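PDB 4LN9: rifamycin polyketide synthase from Amycolatopsis mediterranei, which builds the polyketide chain of rifamycin, the terminal-module dehydratase domain seen here probably removing water from a beta-hydroxyacyl intermediate. Local coordinates for residues A[192-206]-A[235-249]. Sequence-based numbering, arbitrary orientation.
Sequences YGYGPTFRAVRAVWR and HPALLDAALHSTMVS
Tyr194 brings CE2 over the rim of one face of the His244 imidazole, the two planes inclined by 31°, while Ala241 CA lies under the opposite face. At the imidazole edge, ND1 donates to Asp240 OD2 (2.6 Å, 159°), on the anti side of that oxygen and well out of the carboxylate plane, and CE1 meets Phe198 O in the ring plane at 3.1 Å. With chi1 at 79°, His244 turns back along its own helix, bringing ND1 to the carboxylate one turn earlier. NE2 bonds to Tyr184 OH, engaging both imidazole nitrogens. A water joins the segments: it donates to Asp240 OD1 and is hydrogen-bonded to Tyr194 OH at 2.5 Å.

Met247, bent at chi3, sets its CE methyl 3.3 Å above the centre of the Tyr192 ring, a CH-pi contact suited to a flexible thioether, with SD also over the face in a Met-aromatic contact; Tyr192 OH bonds to Arg262 N. Ala237 CB sits over the centre of the Phe198 ring. Ala200 and Ala241 are small enough for their CB atoms to meet at 3.7 Å, and Val201 CG2 packs beside His244. Arg206 NH2 makes a weak bond to Ser249 OG.

His235 ND1 caps the helix by accepting from Ala237 N. Helix 236-249 packs across strand 201-206, axes 9.0 Å apart at closest, as a hotdog's central helix packs on its curved antiparallel sheet, here in one half of the double hotdog fold. The Asp-x-x-x-His pair, near His70, which Phe198 also meets, is consistent with the active-site region of polyketide synthase dehydratases.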
loop_
_atom_site.group_PDB
_atom_site.type_symbol
_atom_site.label_atom_id
_atom_site.label_comp_id
_atom_site.label_asym_id
_atom_site.label_seq_id
_atom_site.Cartn_x
_atom_site.Cartn_y
_atom_site.Cartn_z
ATOM N N TYR A 192 -12.626 -15.044 -29.949
ATOM C CA TYR A 192 -11.474 -15.259 -29.072
ATOM C C TYR A 192 -10.167 -14.958 -29.801
ATOM O O TYR A 192 -9.669 -15.795 -30.553
ATOM C CB TYR A 192 -11.439 -16.709 -28.576
ATOM C CG TYR A 192 -12.629 -17.119 -27.736
ATOM C CD1 TYR A 192 -12.679 -16.825 -26.380
ATOM C CD2 TYR A 192 -13.623 -17.933 -28.264
ATOM C CE1 TYR A 192 -13.736 -17.247 -25.595
ATOM C CE2 TYR A 192 -14.683 -18.362 -27.487
ATOM C CZ TYR A 192 -14.733 -18.020 -26.154
ATOM O OH TYR A 192 -15.787 -18.442 -25.376
ATOM N N GLY A 193 -9.536 -13.838 -29.461
ATOM C CA GLY A 193 -8.297 -13.448 -30.128
ATOM C C GLY A 193 -7.047 -13.878 -29.378
ATOM O O GLY A 193 -6.391 -13.053 -28.740
ATOM N N TYR A 194 -6.659 -15.141 -29.526
ATOM C CA TYR A 194 -5.405 -15.603 -28.940
ATOM C C TYR A 194 -4.220 -15.304 -29.851
ATOM O O TYR A 194 -4.057 -15.929 -30.899
ATOM C CB TYR A 194 -5.456 -17.099 -28.623
ATOM C CG TYR A 194 -6.523 -17.486 -27.625
ATOM C CD1 TYR A 194 -6.450 -17.074 -26.297
ATOM C CD2 TYR A 194 -7.557 -18.335 -27.989
ATOM C CE1 TYR A 194 -7.408 -17.459 -25.377
ATOM C CE2 TYR A 194 -8.519 -18.723 -27.078
ATOM C CZ TYR A 194 -8.448 -18.275 -25.776
ATOM O OH TYR A 194 -9.411 -18.657 -24.869
ATOM N N GLY A 195 -3.369 -14.382 -29.418
ATOM C CA GLY A 195 -2.074 -14.185 -30.053
ATOM C C GLY A 195 -1.077 -15.258 -29.663
ATOM O O GLY A 195 -1.396 -16.154 -28.882
ATOM N N PRO A 196 0.173 -15.109 -30.128
ATOM C CA PRO A 196 1.227 -16.120 -30.046
ATOM C C PRO A 196 1.504 -16.598 -28.623
ATOM O O PRO A 196 1.795 -17.778 -28.423
ATOM C CB PRO A 196 2.449 -15.391 -30.604
ATOM C CG PRO A 196 1.877 -14.404 -31.561
ATOM C CD PRO A 196 0.580 -13.956 -30.951
ATOM N N THR A 197 1.508 -15.684 -27.659
ATOM C CA THR A 197 1.763 -16.068 -26.274
ATOM C C THR A 197 0.759 -17.106 -25.778
ATOM O O THR A 197 1.121 -18.029 -25.048
ATOM C CB THR A 197 1.761 -14.855 -25.324
ATOM O OG1 THR A 197 2.712 -13.887 -25.783
ATOM C CG2 THR A 197 2.131 -15.287 -23.912
ATOM N N PHE A 198 -0.484 -16.998 -26.237
ATOM C CA PHE A 198 -1.551 -17.841 -25.710
ATOM C C PHE A 198 -1.817 -19.069 -26.567
ATOM O O PHE A 198 -2.566 -19.958 -26.165
ATOM C CB PHE A 198 -2.842 -17.046 -25.522
ATOM C CG PHE A 198 -2.823 -16.140 -24.328
ATOM C CD1 PHE A 198 -3.528 -16.464 -23.181
ATOM C CD2 PHE A 198 -2.031 -15.005 -24.325
ATOM C CE1 PHE A 198 -3.491 -15.639 -22.072
ATOM C CE2 PHE A 198 -1.996 -14.170 -23.225
ATOM C CZ PHE A 198 -2.710 -14.499 -22.089
ATOM N N ARG A 199 -1.266 -19.095 -27.776
ATOM C CA ARG A 199 -1.459 -20.249 -28.642
ATOM C C ARG A 199 -0.525 -21.392 -28.253
ATOM O O ARG A 199 0.483 -21.637 -28.916
ATOM C CB ARG A 199 -1.310 -19.862 -30.116
ATOM C CG ARG A 199 -2.464 -19.008 -30.627
ATOM C CD ARG A 199 -2.480 -18.906 -32.144
ATOM N NE ARG A 199 -1.230 -18.359 -32.663
ATOM C CZ ARG A 199 -1.060 -17.093 -33.036
ATOM N NH1 ARG A 199 -2.072 -16.237 -32.976
ATOM N NH2 ARG A 199 0.129 -16.680 -33.452
ATOM N N ALA A 200 -0.794 -21.995 -27.097
ATOM C CA ALA A 200 0.157 -22.905 -26.472
ATOM C C ALA A 200 -0.323 -24.354 -26.497
ATOM O O ALA A 200 0.362 -25.246 -25.999
ATOM C CB ALA A 200 0.459 -22.466 -25.047
ATOM N N VAL A 201 -1.522 -24.581 -27.020
ATOM C CA VAL A 201 -2.040 -25.938 -27.127
ATOM C C VAL A 201 -1.346 -26.684 -28.263
ATOM O O VAL A 201 -1.422 -26.273 -29.420
ATOM C CB VAL A 201 -3.562 -25.950 -27.355
ATOM C CG1 VAL A 201 -4.059 -27.378 -27.519
ATOM C CG2 VAL A 201 -4.274 -25.268 -26.196
ATOM N N ARG A 202 -0.597 -27.728 -27.915
ATOM C CA ARG A 202 0.250 -28.431 -28.882
ATOM C C ARG A 202 -0.412 -29.683 -29.455
ATOM O O ARG A 202 -0.132 -30.084 -30.584
ATOM C CB ARG A 202 1.596 -28.791 -28.252
ATOM C CG ARG A 202 2.395 -27.584 -27.793
ATOM C CD ARG A 202 3.204 -27.004 -28.943
ATOM N NE ARG A 202 4.164 -27.977 -29.451
ATOM C CZ ARG A 202 4.714 -27.930 -30.660
ATOM N NH1 ARG A 202 4.448 -26.918 -31.477
ATOM N NH2 ARG A 202 5.564 -28.876 -31.038
ATOM N N ALA A 203 -1.226 -30.341 -28.636
ATOM C CA ALA A 203 -1.948 -31.532 -29.058
ATOM C C ALA A 203 -3.154 -31.692 -28.150
ATOM O O ALA A 203 -3.124 -31.278 -26.991
ATOM C CB ALA A 203 -1.049 -32.757 -28.959
ATOM N N VAL A 204 -4.216 -32.286 -28.680
ATOM C CA VAL A 204 -5.397 -32.587 -27.885
ATOM C C VAL A 204 -5.875 -34.000 -28.191
ATOM O O VAL A 204 -5.784 -34.454 -29.330
ATOM C CB VAL A 204 -6.533 -31.597 -28.195
ATOM C CG1 VAL A 204 -7.847 -32.095 -27.614
ATOM C CG2 VAL A 204 -6.189 -30.216 -27.657
ATOM N N TRP A 205 -6.212 -34.753 -27.143
ATOM C CA TRP A 205 -6.929 -36.015 -27.326
ATOM C C TRP A 205 -8.227 -35.975 -26.586
ATOM O O TRP A 205 -8.328 -35.343 -25.534
ATOM C CB TRP A 205 -6.103 -37.195 -26.822
ATOM C CG TRP A 205 -4.731 -37.295 -27.437
ATOM C CD1 TRP A 205 -4.299 -38.188 -28.414
ATOM C CD2 TRP A 205 -3.528 -36.571 -27.023
ATOM N NE1 TRP A 205 -2.963 -38.016 -28.670
ATOM C CE2 TRP A 205 -2.442 -37.056 -27.873
ATOM C CE3 TRP A 205 -3.260 -35.588 -26.081
ATOM C CZ2 TRP A 205 -1.153 -36.563 -27.765
ATOM C CZ3 TRP A 205 -1.959 -35.092 -25.989
ATOM C CH2 TRP A 205 -0.927 -35.587 -26.793
ATOM N N ARG A 206 -9.190 -36.763 -27.049
ATOM C CA ARG A 206 -10.506 -36.790 -26.431
ATOM C C ARG A 206 -10.931 -38.220 -26.118
ATOM O O ARG A 206 -10.580 -39.155 -26.838
ATOM C CB ARG A 206 -11.539 -36.117 -27.339
ATOM C CG ARG A 206 -12.956 -36.129 -26.787
ATOM C CD ARG A 206 -13.974 -35.756 -27.853
ATOM N NE ARG A 206 -13.660 -34.480 -28.490
ATOM C CZ ARG A 206 -13.172 -34.358 -29.720
ATOM N NH1 ARG A 206 -12.931 -35.439 -30.450
ATOM N NH2 ARG A 206 -12.942 -33.155 -30.228
ATOM N N HIS A 235 2.388 -19.073 -15.414
ATOM C CA HIS A 235 2.137 -18.078 -16.455
ATOM C C HIS A 235 0.695 -18.111 -16.898
ATOM O O HIS A 235 0.141 -19.192 -17.119
ATOM C CB HIS A 235 3.083 -18.274 -17.642
ATOM C CG HIS A 235 3.041 -17.146 -18.650
ATOM N ND1 HIS A 235 1.906 -16.777 -19.269
ATOM C CD2 HIS A 235 4.046 -16.318 -19.145
ATOM C CE1 HIS A 235 2.162 -15.752 -20.103
ATOM N NE2 HIS A 235 3.478 -15.491 -20.048
ATOM N N PRO A 236 0.008 -16.959 -16.814
ATOM C CA PRO A 236 -1.422 -16.942 -17.109
ATOM C C PRO A 236 -1.751 -17.541 -18.476
ATOM O O PRO A 236 -2.846 -18.068 -18.665
ATOM C CB PRO A 236 -1.761 -15.451 -17.084
ATOM C CG PRO A 236 -0.793 -14.876 -16.107
ATOM C CD PRO A 236 0.474 -15.678 -16.253
ATOM N N ALA A 237 -0.817 -17.458 -19.418
ATOM C CA ALA A 237 -1.027 -18.047 -20.737
ATOM C C ALA A 237 -0.945 -19.574 -20.706
ATOM O O ALA A 237 -1.708 -20.255 -21.392
ATOM C CB ALA A 237 -0.044 -17.473 -21.750
ATOM N N LEU A 238 -0.075 -20.109 -19.852
ATOM C CA LEU A 238 -0.003 -21.555 -19.645
ATOM C C LEU A 238 -1.290 -22.107 -19.031
ATOM O O LEU A 238 -1.869 -23.065 -19.547
ATOM C CB LEU A 238 1.209 -21.931 -18.787
ATOM C CG LEU A 238 1.664 -23.394 -18.835
ATOM C CD1 LEU A 238 2.074 -23.788 -20.246
ATOM C CD2 LEU A 238 2.803 -23.639 -17.856
ATOM N N LEU A 239 -1.796 -21.436 -18.001
ATOM C CA LEU A 239 -3.043 -21.852 -17.371
ATOM C C LEU A 239 -4.242 -21.644 -18.293
ATOM O O LEU A 239 -5.118 -22.503 -18.383
ATOM C CB LEU A 239 -3.258 -21.132 -16.038
ATOM C CG LEU A 239 -4.455 -21.619 -15.214
ATOM C CD1 LEU A 239 -4.368 -23.120 -14.985
ATOM C CD2 LEU A 239 -4.545 -20.873 -13.892
ATOM N N ASP A 240 -4.246 -20.536 -19.032
ATOM C CA ASP A 240 -5.325 -20.279 -19.979
ATOM C C ASP A 240 -5.394 -21.350 -21.062
ATOM O O ASP A 240 -6.478 -21.803 -21.426
ATOM C CB ASP A 240 -5.197 -18.894 -20.617
ATOM C CG ASP A 240 -6.440 -18.497 -21.394
ATOM O OD1 ASP A 240 -7.380 -17.955 -20.774
ATOM O OD2 ASP A 240 -6.499 -18.773 -22.612
ATOM N N ALA A 241 -4.244 -21.687 -21.636
ATOM C CA ALA A 241 -4.194 -22.704 -22.681
ATOM C C ALA A 241 -4.598 -24.068 -22.132
ATOM O O ALA A 241 -5.264 -24.848 -22.812
ATOM C CB ALA A 241 -2.805 -22.768 -23.299
ATOM N N ALA A 242 -4.195 -24.349 -20.896
ATOM C CA ALA A 242 -4.577 -25.594 -20.240
ATOM C C ALA A 242 -6.090 -25.769 -20.286
ATOM O O ALA A 242 -6.587 -26.812 -20.704
ATOM C CB ALA A 242 -4.081 -25.614 -18.801
ATOM N N LEU A 243 -6.807 -24.666 -20.068
ATOM C CA LEU A 243 -8.264 -24.707 -20.014
ATOM C C LEU A 243 -8.913 -24.534 -21.390
ATOM O O LEU A 243 -9.937 -25.155 -21.681
ATOM C CB LEU A 243 -8.794 -23.652 -19.039
ATOM C CG LEU A 243 -8.502 -23.896 -17.556
ATOM C CD1 LEU A 243 -8.679 -22.614 -16.759
ATOM C CD2 LEU A 243 -9.389 -25.003 -17.005
ATOM N N HIS A 244 -8.322 -23.695 -22.236
ATOM C CA HIS A 244 -8.914 -23.425 -23.546
ATOM C C HIS A 244 -8.626 -24.484 -24.585
ATOM O O HIS A 244 -9.320 -24.555 -25.602
ATOM C CB HIS A 244 -8.604 -22.007 -24.043
ATOM C CG HIS A 244 -7.212 -21.833 -24.620
ATOM N ND1 HIS A 244 -6.463 -20.745 -24.358
ATOM C CD2 HIS A 244 -6.565 -22.506 -25.657
ATOM C CE1 HIS A 244 -5.337 -20.784 -25.096
ATOM N NE2 HIS A 244 -5.392 -21.873 -25.878
ATOM N N SER A 245 -7.878 -25.510 -24.167
ATOM C CA SER A 245 -7.767 -26.741 -24.946
ATOM C C SER A 245 -9.131 -27.376 -25.223
ATOM O O SER A 245 -9.347 -27.956 -26.287
ATOM C CB SER A 245 -6.848 -27.743 -24.242
ATOM O OG SER A 245 -7.474 -28.288 -23.094
ATOM N N THR A 246 -10.069 -27.197 -24.297
ATOM C CA THR A 246 -11.431 -27.699 -24.476
ATOM C C THR A 246 -12.141 -27.004 -25.635
ATOM O O THR A 246 -12.961 -27.608 -26.327
ATOM C CB THR A 246 -12.278 -27.538 -23.197
ATOM O OG1 THR A 246 -12.249 -26.171 -22.765
ATOM C CG2 THR A 246 -11.745 -28.432 -22.087
ATOM N N MET A 247 -11.848 -25.719 -25.812
ATOM C CA MET A 247 -12.433 -24.933 -26.894
ATOM C C MET A 247 -11.738 -25.250 -28.211
ATOM O O MET A 247 -12.389 -25.471 -29.232
ATOM C CB MET A 247 -12.304 -23.438 -26.597
ATOM C CG MET A 247 -13.310 -22.912 -25.589
ATOM S SD MET A 247 -12.758 -21.376 -24.824
ATOM C CE MET A 247 -12.190 -20.467 -26.260
ATOM N N VAL A 248 -10.408 -25.233 -28.186
ATOM C CA VAL A 248 -9.616 -25.698 -29.315
ATOM C C VAL A 248 -10.095 -27.067 -29.789
ATOM O O VAL A 248 -10.291 -27.287 -30.984
ATOM C CB VAL A 248 -8.118 -25.773 -28.964
ATOM C CG1 VAL A 248 -7.363 -26.552 -30.030
ATOM C CG2 VAL A 248 -7.541 -24.375 -28.808
ATOM N N SER A 249 -10.362 -27.956 -28.837
ATOM C CA SER A 249 -10.946 -29.256 -29.145
ATOM C C SER A 249 -12.256 -29.112 -29.917
ATOM O O SER A 249 -12.440 -29.735 -30.962
ATOM C CB SER A 249 -11.175 -30.061 -27.864
ATOM O OG SER A 249 -11.589 -31.384 -28.162
HETATM O O HOH W 1 -9.108 -17.625 -22.622
#